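Local coordinates for protein nonribosomal peptide synthase (Streptomyces sp. MJ635-86F5, PDB 5JJP) that adenylates an aliphatic beta-amino acid, probably using ATP, as a member of the adenylate-forming enzyme family, at residues A28-D33 with M199-N204; I205-G210 with E333-S338; N327-T332 with L353-A358; H360-D365 with L385-L390; A404-P409 with Q416-T421. All blocks are in the same frame, centred on the assembly; numbering follows the deposited sequence.

Interaction 1. Residues A28-D33 with M199-N204; sequences AGNLRD and MSHRAN
Leu-31 and His-201 meet in a buried contact between the starts of two helices, 31-37 and 201-212, both opened by an N-cap side chain, in an adenylate-forming enzyme of the ANL superfamily. The evidence for the caps is direct. Asn-30 OD1 accepts from Arg-32 N at 2.9 Å, in the carbonyl plane and on a lone pair, and Ser-200 OG accepts from Ala-203 N, also at 2.9 Å. A single hydrogen bond joins the two helix starts: Leu-31 N donates to His-201 ND1 at 3.2 Å. It is almost straight (175° at the hydrogen), and the donor lies near the imidazole plane, so ND1 serves as the acceptor.

Asn-30 also flanks this ring. Its CG stands anti to the backbone N (chi1 -166°), which brings the amide next to the imidazole, tilted 46° from it, the two side chains pointing the same way and OD1 lying 3.5 Å from His-201 CE1. Asn-30 ND2 is taken by Phe-105 O of helix 95-107. Putting an alanine here would probably leave Arg-32 N and Phe-105 O without their mates and open a gap beside the His-201 ring. Further along helix 201-212, Leu-31 lays its methyls against the polar end of Asn-204, crossing it at about a right angle, with Leu-31 CD2 3.7 Å from Asn-204 ND2.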
# COMPACT_ATOMS: atom_id res chain seq x y z
N ALA A 28 -17.73 -4.28 -0.43
CA ALA A 28 -16.64 -4.39 0.54
C ALA A 28 -16.08 -5.81 0.79
O ALA A 28 -15.43 -6.03 1.77
CB ALA A 28 -17.09 -3.77 1.86
N GLY A 29 -16.39 -6.76 -0.09
CA GLY A 29 -16.08 -8.15 0.16
C GLY A 29 -14.79 -8.60 -0.49
O GLY A 29 -14.26 -9.66 -0.13
N ASN A 30 -14.27 -7.77 -1.41
CA ASN A 30 -13.07 -8.07 -2.19
C ASN A 30 -12.46 -6.78 -2.68
O ASN A 30 -13.14 -5.86 -3.13
CB ASN A 30 -13.43 -8.94 -3.37
CG ASN A 30 -12.21 -9.58 -4.05
OD1 ASN A 30 -11.36 -8.89 -4.64
ND2 ASN A 30 -12.10 -10.90 -3.93
N LEU A 31 -11.16 -6.67 -2.55
CA LEU A 31 -10.44 -5.44 -2.95
C LEU A 31 -10.73 -5.08 -4.39
O LEU A 31 -10.67 -3.90 -4.74
CB LEU A 31 -8.91 -5.61 -2.77
CG LEU A 31 -8.52 -5.47 -1.30
CD1 LEU A 31 -7.17 -6.08 -0.97
CD2 LEU A 31 -8.55 -3.99 -0.91
N ARG A 32 -11.04 -6.08 -5.20
CA ARG A 32 -11.29 -5.86 -6.58
C ARG A 32 -12.51 -4.99 -6.70
O ARG A 32 -12.56 -4.11 -7.56
CB ARG A 32 -11.51 -7.21 -7.28
CG ARG A 32 -12.15 -7.16 -8.63
CD ARG A 32 -11.18 -6.70 -9.67
NE ARG A 32 -11.82 -6.76 -10.98
CZ ARG A 32 -12.68 -5.88 -11.44
NH1 ARG A 32 -13.00 -4.85 -10.71
NH2 ARG A 32 -13.21 -6.03 -12.65
N ASP A 33 -13.50 -5.25 -5.85
CA ASP A 33 -14.76 -4.52 -5.91
C ASP A 33 -14.58 -3.19 -5.22
O ASP A 33 -14.93 -2.14 -5.78
CB ASP A 33 -15.90 -5.31 -5.29
CG ASP A 33 -16.06 -6.70 -5.92
OD1 ASP A 33 -15.86 -6.86 -7.14
OD2 ASP A 33 -16.40 -7.64 -5.18
N MET A 199 -1.95 -10.22 4.43
CA MET A 199 -3.06 -9.25 4.59
C MET A 199 -4.34 -9.77 3.94
O MET A 199 -4.33 -10.09 2.77
CB MET A 199 -2.68 -7.92 3.96
CG MET A 199 -3.61 -6.79 4.31
SD MET A 199 -3.65 -6.41 6.09
CE MET A 199 -1.98 -5.76 6.25
N SER A 200 -5.43 -9.82 4.68
CA SER A 200 -6.71 -10.23 4.13
C SER A 200 -7.35 -9.08 3.31
O SER A 200 -6.98 -7.92 3.44
CB SER A 200 -7.68 -10.64 5.27
OG SER A 200 -8.21 -9.52 5.98
N HIS A 201 -8.35 -9.42 2.52
CA HIS A 201 -9.15 -8.44 1.85
C HIS A 201 -9.81 -7.53 2.86
O HIS A 201 -9.86 -6.30 2.72
CB HIS A 201 -10.21 -9.11 0.99
CG HIS A 201 -9.66 -9.84 -0.19
ND1 HIS A 201 -9.59 -9.28 -1.44
CD2 HIS A 201 -9.14 -11.09 -0.31
CE1 HIS A 201 -9.03 -10.14 -2.28
NE2 HIS A 201 -8.78 -11.26 -1.62
N ARG A 202 -10.48 -8.16 3.78
CA ARG A 202 -11.25 -7.47 4.79
C ARG A 202 -10.39 -6.41 5.45
O ARG A 202 -10.82 -5.28 5.68
CB ARG A 202 -11.74 -8.54 5.74
CG ARG A 202 -12.25 -8.11 7.09
CD ARG A 202 -12.78 -9.28 7.91
NE ARG A 202 -11.76 -10.06 8.57
CZ ARG A 202 -12.02 -10.98 9.53
NH1 ARG A 202 -13.25 -11.21 9.94
NH2 ARG A 202 -11.04 -11.70 10.08
N ALA A 203 -9.15 -6.77 5.78
CA ALA A 203 -8.30 -5.89 6.58
C ALA A 203 -7.88 -4.71 5.76
O ALA A 203 -7.84 -3.59 6.27
CB ALA A 203 -7.08 -6.61 7.10
N ASN A 204 -7.49 -4.95 4.53
CA ASN A 204 -7.03 -3.85 3.71
C ASN A 204 -8.17 -2.95 3.28
O ASN A 204 -8.04 -1.73 3.26
CB ASN A 204 -6.16 -4.31 2.52
CG ASN A 204 -5.31 -3.17 1.97
OD1 ASN A 204 -4.63 -2.44 2.75
ND2 ASN A 204 -5.41 -2.95 0.71

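Interaction 2. Residues I205-G210 with E333-S338; sequences IAFHRG and ESMAAS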
# COMPACT_ATOMS: atom_id res chain seq x y z
N ILE A 205 -9.33 -3.55 3.05
CA ILE A 205 -10.54 -2.76 2.80
C ILE A 205 -10.85 -1.87 4.00
O ILE A 205 -11.21 -0.69 3.85
CB ILE A 205 -11.71 -3.67 2.44
CG1 ILE A 205 -11.53 -4.21 1.02
CG2 ILE A 205 -13.03 -2.90 2.47
CD1 ILE A 205 -12.41 -5.38 0.71
N ALA A 206 -10.59 -2.38 5.20
CA ALA A 206 -10.92 -1.59 6.41
C ALA A 206 -9.99 -0.39 6.51
O ALA A 206 -10.38 0.67 6.93
CB ALA A 206 -10.82 -2.46 7.66
N PHE A 207 -8.75 -0.58 6.10
CA PHE A 207 -7.82 0.47 6.01
C PHE A 207 -8.32 1.61 5.07
O PHE A 207 -8.35 2.75 5.46
CB PHE A 207 -6.50 -0.06 5.53
CG PHE A 207 -5.48 1.01 5.38
CD1 PHE A 207 -4.93 1.63 6.48
CD2 PHE A 207 -5.10 1.48 4.10
CE1 PHE A 207 -4.02 2.68 6.34
CE2 PHE A 207 -4.19 2.50 3.96
CZ PHE A 207 -3.65 3.09 5.08
N HIS A 208 -8.64 1.29 3.82
CA HIS A 208 -9.07 2.29 2.87
C HIS A 208 -10.36 2.97 3.35
O HIS A 208 -10.49 4.17 3.27
CB HIS A 208 -9.21 1.68 1.50
CG HIS A 208 -7.91 1.23 0.97
ND1 HIS A 208 -6.88 2.11 0.73
CD2 HIS A 208 -7.40 -0.01 0.76
CE1 HIS A 208 -5.81 1.44 0.33
NE2 HIS A 208 -6.10 0.15 0.37
N ARG A 209 -11.27 2.19 3.92
CA ARG A 209 -12.49 2.77 4.45
C ARG A 209 -12.20 3.83 5.50
O ARG A 209 -12.81 4.92 5.50
CB ARG A 209 -13.37 1.69 5.08
CG ARG A 209 -14.19 0.87 4.11
CD ARG A 209 -15.33 0.25 4.92
NE ARG A 209 -14.84 -0.83 5.70
CZ ARG A 209 -14.90 -1.02 7.02
NH1 ARG A 209 -15.56 -0.25 7.86
NH2 ARG A 209 -14.28 -2.13 7.47
N GLY A 210 -11.35 3.49 6.46
CA GLY A 210 -10.98 4.42 7.50
C GLY A 210 -10.30 5.65 6.91
O GLY A 210 -10.67 6.78 7.25
N GLU A 333 2.26 -4.40 8.78
CA GLU A 333 1.29 -5.22 9.46
C GLU A 333 -0.09 -4.62 9.47
O GLU A 333 -1.04 -5.37 9.71
CB GLU A 333 1.73 -5.56 10.88
CG GLU A 333 2.78 -6.69 10.94
CD GLU A 333 4.23 -6.19 10.76
OE1 GLU A 333 4.43 -5.03 10.33
OE2 GLU A 333 5.16 -6.96 11.12
N SER A 334 -0.22 -3.32 9.27
CA SER A 334 -1.56 -2.70 9.15
C SER A 334 -1.71 -1.79 7.92
O SER A 334 -2.74 -1.13 7.75
CB SER A 334 -1.93 -1.88 10.38
OG SER A 334 -0.98 -0.85 10.57
N MET A 335 -0.70 -1.84 7.07
CA MET A 335 -0.43 -0.84 6.03
C MET A 335 -0.06 0.50 6.59
O MET A 335 1.00 1.00 6.28
CB MET A 335 -1.56 -0.72 5.01
CG MET A 335 -1.19 0.22 3.87
SD MET A 335 -2.09 -0.10 2.34
CE MET A 335 -1.01 -1.28 1.49
N ALA A 336 -0.92 1.07 7.44
CA ALA A 336 -0.62 2.27 8.20
C ALA A 336 -1.55 2.30 9.39
O ALA A 336 -2.42 1.44 9.51
CB ALA A 336 -0.79 3.55 7.37
N ALA A 337 -1.33 3.26 10.29
CA ALA A 337 -2.02 3.29 11.58
C ALA A 337 -2.53 4.68 11.92
O ALA A 337 -3.54 4.82 12.61
CB ALA A 337 -1.08 2.76 12.69
N SER A 338 -1.82 5.73 11.52
CA SER A 338 -2.26 7.09 11.82
C SER A 338 -1.80 8.04 10.77
O SER A 338 -0.77 7.84 10.12
CB SER A 338 -1.72 7.57 13.17
OG SER A 338 -0.36 7.95 13.06
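Phe-207 of helix 201-212 packs on Met-335 and Ala-336 in a buried Met-aromatic contact, which joins the helix to the loop between strands 324-329 and 338-341. No hydrogen bond crosses it, so the interactions with the aromatic ring carry it.

The CH-pi component comes from Met-335 CG, which stands over one face of the Phe-207 ring, 4.1 Å from the centroid and 23° off the normal, displaced toward the rim. The sulfur component is oblique: Met-335 SD is 4.4 Å from the same centroid. Met-335 has CG anti to its backbone N (chi1 -174°), which carries CG and SD toward the phenyl, and the chain bends at chi3. The sulfur also makes a more distant, oblique approach to the His-208 ring, SD 5.2 Å from its centroid.

Among plain apolar contacts, the methyl of Ala-336 is close to the ring, its CB 3.5 Å from Phe-207 CE1. The phenyl reaches this place because its CG is anti to the backbone N, carrying the ring across to the loop, at about a right angle to the Met-335 chain. With an alanine in place of Phe-207, Met-335 and the Ala-336 methyl would probably face a gap and the thioether would be likely to turn more freely.

The polar component belongs to the loop: Ser-334 OG makes a weak hydrogen bond to Ala-336 O, while Ser-334 O sits 3.7 Å from Phe-207 CD1.

Interaction 3. Residues N327-T332 with L353-A358; sequences NLYGAT and LTIGYA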
# COMPACT_ATOMS: atom_id res chain seq x y z
N ASN A 327 1.67 13.44 7.56
CA ASN A 327 2.62 12.50 8.14
C ASN A 327 1.91 11.17 8.43
O ASN A 327 0.88 11.11 9.15
CB ASN A 327 3.19 13.12 9.43
CG ASN A 327 4.05 12.16 10.21
OD1 ASN A 327 4.84 11.43 9.63
ND2 ASN A 327 3.90 12.16 11.54
N LEU A 328 2.42 10.12 7.82
CA LEU A 328 1.78 8.82 7.88
C LEU A 328 2.63 7.88 8.75
O LEU A 328 3.76 7.60 8.40
CB LEU A 328 1.67 8.29 6.46
CG LEU A 328 0.70 7.14 6.24
CD1 LEU A 328 -0.72 7.65 6.35
CD2 LEU A 328 0.95 6.51 4.87
N TYR A 329 2.10 7.42 9.87
CA TYR A 329 2.83 6.51 10.77
C TYR A 329 2.22 5.12 10.60
O TYR A 329 0.99 4.96 10.54
CB TYR A 329 2.74 6.92 12.27
CG TYR A 329 2.93 5.71 13.22
CD1 TYR A 329 4.18 5.10 13.37
CD2 TYR A 329 1.84 5.14 13.88
CE1 TYR A 329 4.36 3.97 14.18
CE2 TYR A 329 2.00 4.01 14.69
CZ TYR A 329 3.26 3.43 14.83
OH TYR A 329 3.41 2.29 15.61
N GLY A 330 3.09 4.11 10.52
CA GLY A 330 2.64 2.71 10.68
C GLY A 330 3.56 1.72 10.01
O GLY A 330 4.63 2.08 9.56
N ALA A 331 3.10 0.49 9.91
CA ALA A 331 3.87 -0.57 9.35
C ALA A 331 3.09 -1.46 8.39
O ALA A 331 1.85 -1.40 8.28
CB ALA A 331 4.44 -1.43 10.47
N THR A 332 3.83 -2.31 7.72
CA THR A 332 3.23 -3.31 6.85
C THR A 332 2.11 -4.11 7.49
O THR A 332 1.15 -4.50 6.82
CB THR A 332 4.30 -4.27 6.39
OG1 THR A 332 5.37 -3.51 5.83
CG2 THR A 332 3.73 -5.23 5.32
N LEU A 353 7.72 15.62 15.78
CA LEU A 353 6.38 15.61 15.18
C LEU A 353 5.53 14.52 15.85
O LEU A 353 5.98 13.40 16.02
CB LEU A 353 6.51 15.31 13.70
CG LEU A 353 5.80 16.20 12.70
CD1 LEU A 353 6.14 17.66 12.87
CD2 LEU A 353 6.23 15.72 11.33
N THR A 354 4.32 14.86 16.25
CA THR A 354 3.42 13.85 16.79
C THR A 354 2.98 12.83 15.74
O THR A 354 2.92 13.14 14.52
CB THR A 354 2.17 14.48 17.46
OG1 THR A 354 1.45 13.47 18.15
CG2 THR A 354 1.24 15.19 16.44
N ILE A 355 2.64 11.62 16.19
CA ILE A 355 1.97 10.66 15.31
C ILE A 355 0.48 10.59 15.62
O ILE A 355 -0.25 9.80 15.04
CB ILE A 355 2.64 9.25 15.36
CG1 ILE A 355 2.64 8.69 16.78
CG2 ILE A 355 4.08 9.33 14.86
CD1 ILE A 355 3.13 7.25 16.89
N GLY A 356 0.02 11.43 16.53
CA GLY A 356 -1.39 11.71 16.66
C GLY A 356 -2.19 10.58 17.22
O GLY A 356 -1.74 9.91 18.14
N TYR A 357 -3.41 10.42 16.70
CA TYR A 357 -4.30 9.32 17.07
C TYR A 357 -4.41 8.37 15.91
O TYR A 357 -4.27 8.78 14.78
CB TYR A 357 -5.73 9.82 17.34
CG TYR A 357 -5.85 10.93 18.39
CD1 TYR A 357 -5.74 10.64 19.74
CD2 TYR A 357 -6.12 12.24 18.00
CE1 TYR A 357 -5.86 11.62 20.69
CE2 TYR A 357 -6.28 13.24 18.95
CZ TYR A 357 -6.13 12.93 20.29
OH TYR A 357 -6.26 13.91 21.25
N ALA A 358 -4.65 7.09 16.19
CA ALA A 358 -4.89 6.13 15.12
C ALA A 358 -5.93 6.67 14.14
O ALA A 358 -6.72 7.50 14.50
CB ALA A 358 -5.35 4.81 15.68
O HOH W 1 0.62 10.10 11.75
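The A5 core motif of adenylation domains, here reading Asn-Leu-Tyr-Gly-Ala-Thr-Glu, supplies Asn-327 and Tyr-329, which meet the loop residues Thr-354 and Ile-355. In relatives the aromatic residue of this motif lies beside the adenine of the nucleotide, and Tyr-329 probably has the same role here. Ile-355 covers one face of its ring: CD1 sits over the ring centre, 3.9 Å from the centroid and 12° off the normal, a clear CH-pi contact. With CG1 of Ile-355 between the backbone N and the carbonyl carbon (chi1 59°), one branch reaches over the ring while CG2 packs 3.8 Å from Tyr-329 CB.

The direct polar link is weak: Asn-327 ND2 gives Thr-354 O a bent hydrogen bond at 3.3 Å. A water donates to Asn-327 O at 2.8 Å and, weakly, to Ile-355 O. Thr-354 OG1 accepts from Gly-356 N at 3.0 Å, an ST turn that shapes the loop, and the same hydroxyl is hydrogen-bonded to Leu-433 O.

Around this contact near the surface, Ile-383 of strand 381-386 touches both Tyr-329 and Ile-355, Asp-423 of strand 417-427 binds Tyr-329 OH, and Leu-433 of strand 433-438 faces the classic beta bulge at Ile-355 and Gly-356.

Interaction 4. Residues H360-D365 with L385-L390; sequences HGAEMD and LRSPAL
Glu-363 and Arg-386 each carry CG anti to the backbone N (chi1 -165° and -179°), so that from facing positions on neighbouring antiparallel strands the two side chains run side by side and point the same way. A bend at chi3 of Arg-386 then turns its guanidinium, whose plane stands 78° from the carboxylate. The ion pair that results is long: Glu-363 OE1 lies 3.8 Å from Arg-386 NE, in an oblique position.

Backbone bonds give the pairing its register. Glu-363 N donates to Arg-386 O at 2.9 Å and Arg-386 N to Glu-363 O at 2.8 Å, the reciprocal bonds of a hydrogen-bonded antiparallel pair. The next pair, Met-364 with Leu-385, is non-hydrogen-bonded and lies on the buried face, where Met-364 CB and Leu-385 CD1 are 4.1 Å apart. Beyond the paired residues the contact becomes van der Waals packing: Ala-362 CB meets Ser-387 CB at 3.8 Å, and Gly-361 O presses on Pro-388 CD at 3.2 Å. There the chain leaves the sheet in a type I turn, beginning with an ST turn in which Ser-387 OG accepts from Ala-389 N at 2.9 Å. Pro-388 and Ala-389 of this turn rest on helix 201-212.

Arg-386 NH2 makes a salt bridge with Asp-408. The guanidinium is therefore probably held mainly by that aspartate, with Glu-363 adding a looser electrostatic pull at the solvent-facing side, while strand alignment here rests on main-chain bonds, continued by Asp-365 with Tyr-384.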
# COMPACT_ATOMS: atom_id res chain seq x y z
N HIS A 360 -9.22 6.82 11.54
CA HIS A 360 -10.59 6.66 11.89
C HIS A 360 -10.91 5.14 11.87
O HIS A 360 -10.54 4.42 10.91
CB HIS A 360 -11.42 7.47 10.92
CG HIS A 360 -12.86 7.44 11.22
ND1 HIS A 360 -13.69 6.43 10.77
CD2 HIS A 360 -13.63 8.27 11.96
CE1 HIS A 360 -14.91 6.64 11.22
NE2 HIS A 360 -14.90 7.74 11.95
N GLY A 361 -11.56 4.65 12.92
CA GLY A 361 -11.87 3.23 13.00
C GLY A 361 -10.84 2.36 13.73
O GLY A 361 -11.02 1.15 13.83
N ALA A 362 -9.75 2.97 14.18
CA ALA A 362 -8.69 2.26 14.89
C ALA A 362 -8.38 2.99 16.17
O ALA A 362 -8.86 4.10 16.36
CB ALA A 362 -7.45 2.18 14.04
N GLU A 363 -7.54 2.39 17.01
CA GLU A 363 -7.09 3.02 18.25
C GLU A 363 -5.72 2.47 18.65
O GLU A 363 -5.45 1.25 18.58
CB GLU A 363 -8.09 2.75 19.36
CG GLU A 363 -7.98 3.62 20.62
CD GLU A 363 -8.76 3.00 21.77
OE1 GLU A 363 -8.26 2.01 22.36
OE2 GLU A 363 -9.89 3.47 22.07
N MET A 364 -4.85 3.37 19.10
CA MET A 364 -3.56 2.91 19.59
C MET A 364 -3.26 3.60 20.89
O MET A 364 -3.69 4.73 21.12
CB MET A 364 -2.46 3.16 18.57
CG MET A 364 -2.33 4.59 18.13
SD MET A 364 -1.02 4.79 16.88
CE MET A 364 -1.02 6.56 16.83
N ASP A 365 -2.57 2.87 21.77
CA ASP A 365 -2.16 3.38 23.07
C ASP A 365 -0.86 2.70 23.47
O ASP A 365 -0.39 1.79 22.78
CB ASP A 365 -3.24 3.11 24.13
CG ASP A 365 -3.11 4.03 25.39
OD1 ASP A 365 -2.27 4.99 25.41
OD2 ASP A 365 -3.85 3.75 26.36
N LEU A 385 -1.71 -1.63 18.76
CA LEU A 385 -2.69 -1.14 17.77
C LEU A 385 -3.92 -2.05 17.73
O LEU A 385 -3.84 -3.24 17.50
CB LEU A 385 -2.04 -1.03 16.43
CG LEU A 385 -2.89 -0.61 15.24
CD1 LEU A 385 -3.36 0.83 15.28
CD2 LEU A 385 -2.05 -0.84 14.01
N ARG A 386 -5.07 -1.44 18.00
CA ARG A 386 -6.34 -2.07 17.92
C ARG A 386 -6.96 -1.57 16.59
O ARG A 386 -7.24 -0.39 16.44
CB ARG A 386 -7.19 -1.63 19.11
CG ARG A 386 -8.57 -2.23 19.18
CD ARG A 386 -9.38 -1.62 20.30
NE ARG A 386 -8.67 -1.68 21.59
CZ ARG A 386 -8.76 -2.72 22.43
NH1 ARG A 386 -9.50 -3.78 22.14
NH2 ARG A 386 -8.11 -2.68 23.56
N SER A 387 -7.21 -2.47 15.65
CA SER A 387 -7.68 -2.05 14.36
C SER A 387 -8.24 -3.20 13.52
O SER A 387 -7.63 -4.27 13.47
CB SER A 387 -6.50 -1.44 13.59
OG SER A 387 -6.81 -1.21 12.21
N PRO A 388 -9.27 -2.91 12.72
CA PRO A 388 -9.72 -3.87 11.74
C PRO A 388 -8.76 -4.11 10.57
O PRO A 388 -8.94 -5.06 9.80
CB PRO A 388 -11.04 -3.24 11.25
CG PRO A 388 -10.85 -1.77 11.39
CD PRO A 388 -10.01 -1.63 12.61
N ALA A 389 -7.76 -3.27 10.42
CA ALA A 389 -6.80 -3.38 9.33
C ALA A 389 -5.58 -4.26 9.59
O ALA A 389 -4.69 -4.35 8.75
CB ALA A 389 -6.37 -2.00 8.93
N LEU A 390 -5.57 -5.00 10.67
CA LEU A 390 -4.43 -5.86 10.97
C LEU A 390 -4.29 -7.05 10.03
O LEU A 390 -5.28 -7.66 9.58
CB LEU A 390 -4.50 -6.36 12.40
CG LEU A 390 -4.43 -5.23 13.46
CD1 LEU A 390 -4.75 -5.73 14.84
CD2 LEU A 390 -3.08 -4.55 13.45

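Interaction 5. Residues A404-P409 with Q416-T421; sequences ALVPDP and QVVFRT
Val-406 and Val-418 form the apolar centre of this antiparallel beta hairpin, facing each other on one side of strands 405-407 and 417-427 with Val-406 CG2 4.3 Å from Val-418 CG1. Pro-409 extends the patch, crossing Val-418 at about a right angle so that its CD comes 4.1 Å from the same CG1. On the other face of the hairpin Leu-405 is paired with Phe-419, Leu-405 CD2 lying 4.2 Å from Phe-419 CB. Ala-404, at the end of helix 398-404, brings its CB to the edge of the Phe-419 ring, in plane and 3.9 Å from CE1, and Phe-391 meets this ring edge-to-face.

The main chain ties the strands along their length. Val-406 N donates to Val-418 O at 2.9 Å and Val-418 N to Val-406 O at 2.8 Å; Arg-420 N reaches Ala-404 O, and Asp-408 N reaches Gln-416 O.

At the polar edge Asp-408 and Gln-416 are bridged by a water, which donates to Asp-408 OD2 at 2.7 Å and accepts from Gln-416 NE2 at 2.9 Å. Gln-416, with CG anti to the backbone N (chi1 -178°) and its chain extended, carries NE2 out to it. The other carboxylate oxygen turns to Arg-386, and the Arg-420 aliphatic chain lies against Val-406 before its guanidinium meets Glu-382. Charge at both ends of the hairpin is thus spent on strand 381-386, whereas cohesion between the two strands comes from backbone bonds and apolar packing on both faces.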
# COMPACT_ATOMS: atom_id res chain seq x y z
N ALA A 404 2.95 -11.33 18.12
CA ALA A 404 2.58 -10.01 17.58
C ALA A 404 1.10 -9.75 17.77
O ALA A 404 0.73 -8.66 18.19
CB ALA A 404 2.94 -9.91 16.13
N LEU A 405 0.25 -10.74 17.50
CA LEU A 405 -1.19 -10.61 17.68
C LEU A 405 -1.68 -11.25 18.98
O LEU A 405 -1.86 -12.47 19.04
CB LEU A 405 -1.92 -11.23 16.49
CG LEU A 405 -1.73 -10.47 15.17
CD1 LEU A 405 -2.30 -11.29 14.04
CD2 LEU A 405 -2.43 -9.12 15.19
N VAL A 406 -1.90 -10.41 19.99
CA VAL A 406 -2.16 -10.87 21.31
C VAL A 406 -3.56 -10.55 21.80
O VAL A 406 -4.20 -9.59 21.34
CB VAL A 406 -1.13 -10.33 22.29
CG1 VAL A 406 0.26 -10.57 21.76
CG2 VAL A 406 -1.34 -8.85 22.53
N PRO A 407 -4.05 -11.35 22.76
CA PRO A 407 -5.35 -11.05 23.35
C PRO A 407 -5.40 -9.63 23.89
O PRO A 407 -4.41 -9.15 24.46
CB PRO A 407 -5.44 -12.04 24.53
CG PRO A 407 -4.60 -13.19 24.11
CD PRO A 407 -3.42 -12.53 23.41
N ASP A 408 -6.50 -8.94 23.63
CA ASP A 408 -6.70 -7.59 24.13
C ASP A 408 -6.32 -7.53 25.62
O ASP A 408 -6.96 -8.16 26.44
CB ASP A 408 -8.16 -7.24 23.94
CG ASP A 408 -8.52 -5.87 24.42
OD1 ASP A 408 -7.66 -5.09 24.86
OD2 ASP A 408 -9.71 -5.55 24.32
N PRO A 409 -5.28 -6.77 25.96
CA PRO A 409 -4.85 -6.77 27.37
C PRO A 409 -5.91 -6.19 28.33
O PRO A 409 -5.92 -6.55 29.50
CB PRO A 409 -3.60 -5.93 27.36
CG PRO A 409 -3.73 -5.07 26.14
CD PRO A 409 -4.42 -5.92 25.13
N GLN A 416 -11.04 -10.69 21.16
CA GLN A 416 -10.45 -9.66 20.30
C GLN A 416 -8.95 -9.71 20.47
O GLN A 416 -8.46 -9.90 21.59
CB GLN A 416 -10.96 -8.27 20.68
CG GLN A 416 -10.40 -7.19 19.76
CD GLN A 416 -11.04 -5.80 19.94
OE1 GLN A 416 -10.70 -4.88 19.18
NE2 GLN A 416 -11.91 -5.62 20.95
N VAL A 417 -8.22 -9.50 19.36
CA VAL A 417 -6.77 -9.37 19.40
C VAL A 417 -6.29 -7.97 19.03
O VAL A 417 -7.00 -7.19 18.41
CB VAL A 417 -6.03 -10.36 18.48
CG1 VAL A 417 -6.21 -11.81 18.97
CG2 VAL A 417 -6.46 -10.19 17.04
N VAL A 418 -5.07 -7.69 19.43
CA VAL A 418 -4.47 -6.40 19.26
C VAL A 418 -3.01 -6.66 18.79
O VAL A 418 -2.51 -7.76 18.98
CB VAL A 418 -4.62 -5.70 20.63
CG1 VAL A 418 -3.32 -5.21 21.21
CG2 VAL A 418 -5.70 -4.62 20.58
N PHE A 419 -2.36 -5.66 18.19
CA PHE A 419 -1.03 -5.83 17.58
C PHE A 419 0.05 -5.11 18.38
O PHE A 419 -0.00 -3.88 18.54
CB PHE A 419 -1.06 -5.27 16.13
CG PHE A 419 0.29 -5.21 15.44
CD1 PHE A 419 1.13 -6.31 15.44
CD2 PHE A 419 0.70 -4.06 14.80
CE1 PHE A 419 2.35 -6.26 14.79
CE2 PHE A 419 1.91 -3.98 14.16
CZ PHE A 419 2.74 -5.09 14.15
N ARG A 420 1.00 -5.87 18.91
CA ARG A 420 2.16 -5.28 19.54
C ARG A 420 3.09 -4.85 18.44
O ARG A 420 3.69 -5.71 17.80
CB ARG A 420 2.90 -6.26 20.44
CG ARG A 420 2.11 -6.75 21.65
CD ARG A 420 2.98 -7.65 22.50
NE ARG A 420 4.16 -6.94 23.00
CZ ARG A 420 5.13 -7.48 23.74
NH1 ARG A 420 5.07 -8.76 24.09
NH2 ARG A 420 6.18 -6.73 24.10
N THR A 421 3.24 -3.54 18.28
CA THR A 421 3.95 -2.95 17.14
C THR A 421 5.43 -3.07 17.17
O THR A 421 6.05 -2.89 16.17
CB THR A 421 3.70 -1.42 17.04
OG1 THR A 421 4.14 -0.77 18.24
CG2 THR A 421 2.23 -1.12 16.85
O HOH W 2 -11.96 -6.93 23.56

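How the interactions relate
Interactions 1 and 2 are the buried contacts and share helix 201-212: one meets its N-terminal end through a histidine hydrogen bond, the other its next turn through sulfur and CH-pi packing. Interaction 3 lies nearer the surface and combines weak polar links with a methyl over an aromatic face; Ala-337 N to Tyr-329 O, a probable hydrogen bond at 2.9 Å, joins it to interaction 2. Interactions 4 and 5, partly buried, depend on backbone pairing in one antiparallel sheet, where strands 381-386 and 417-427 are neighbours. Leu-385 N to Phe-419 O, a probable hydrogen bond at 2.8 Å, connects them. Interactions 1 and 5 do not touch, their nearest atoms being about 8 Å apart.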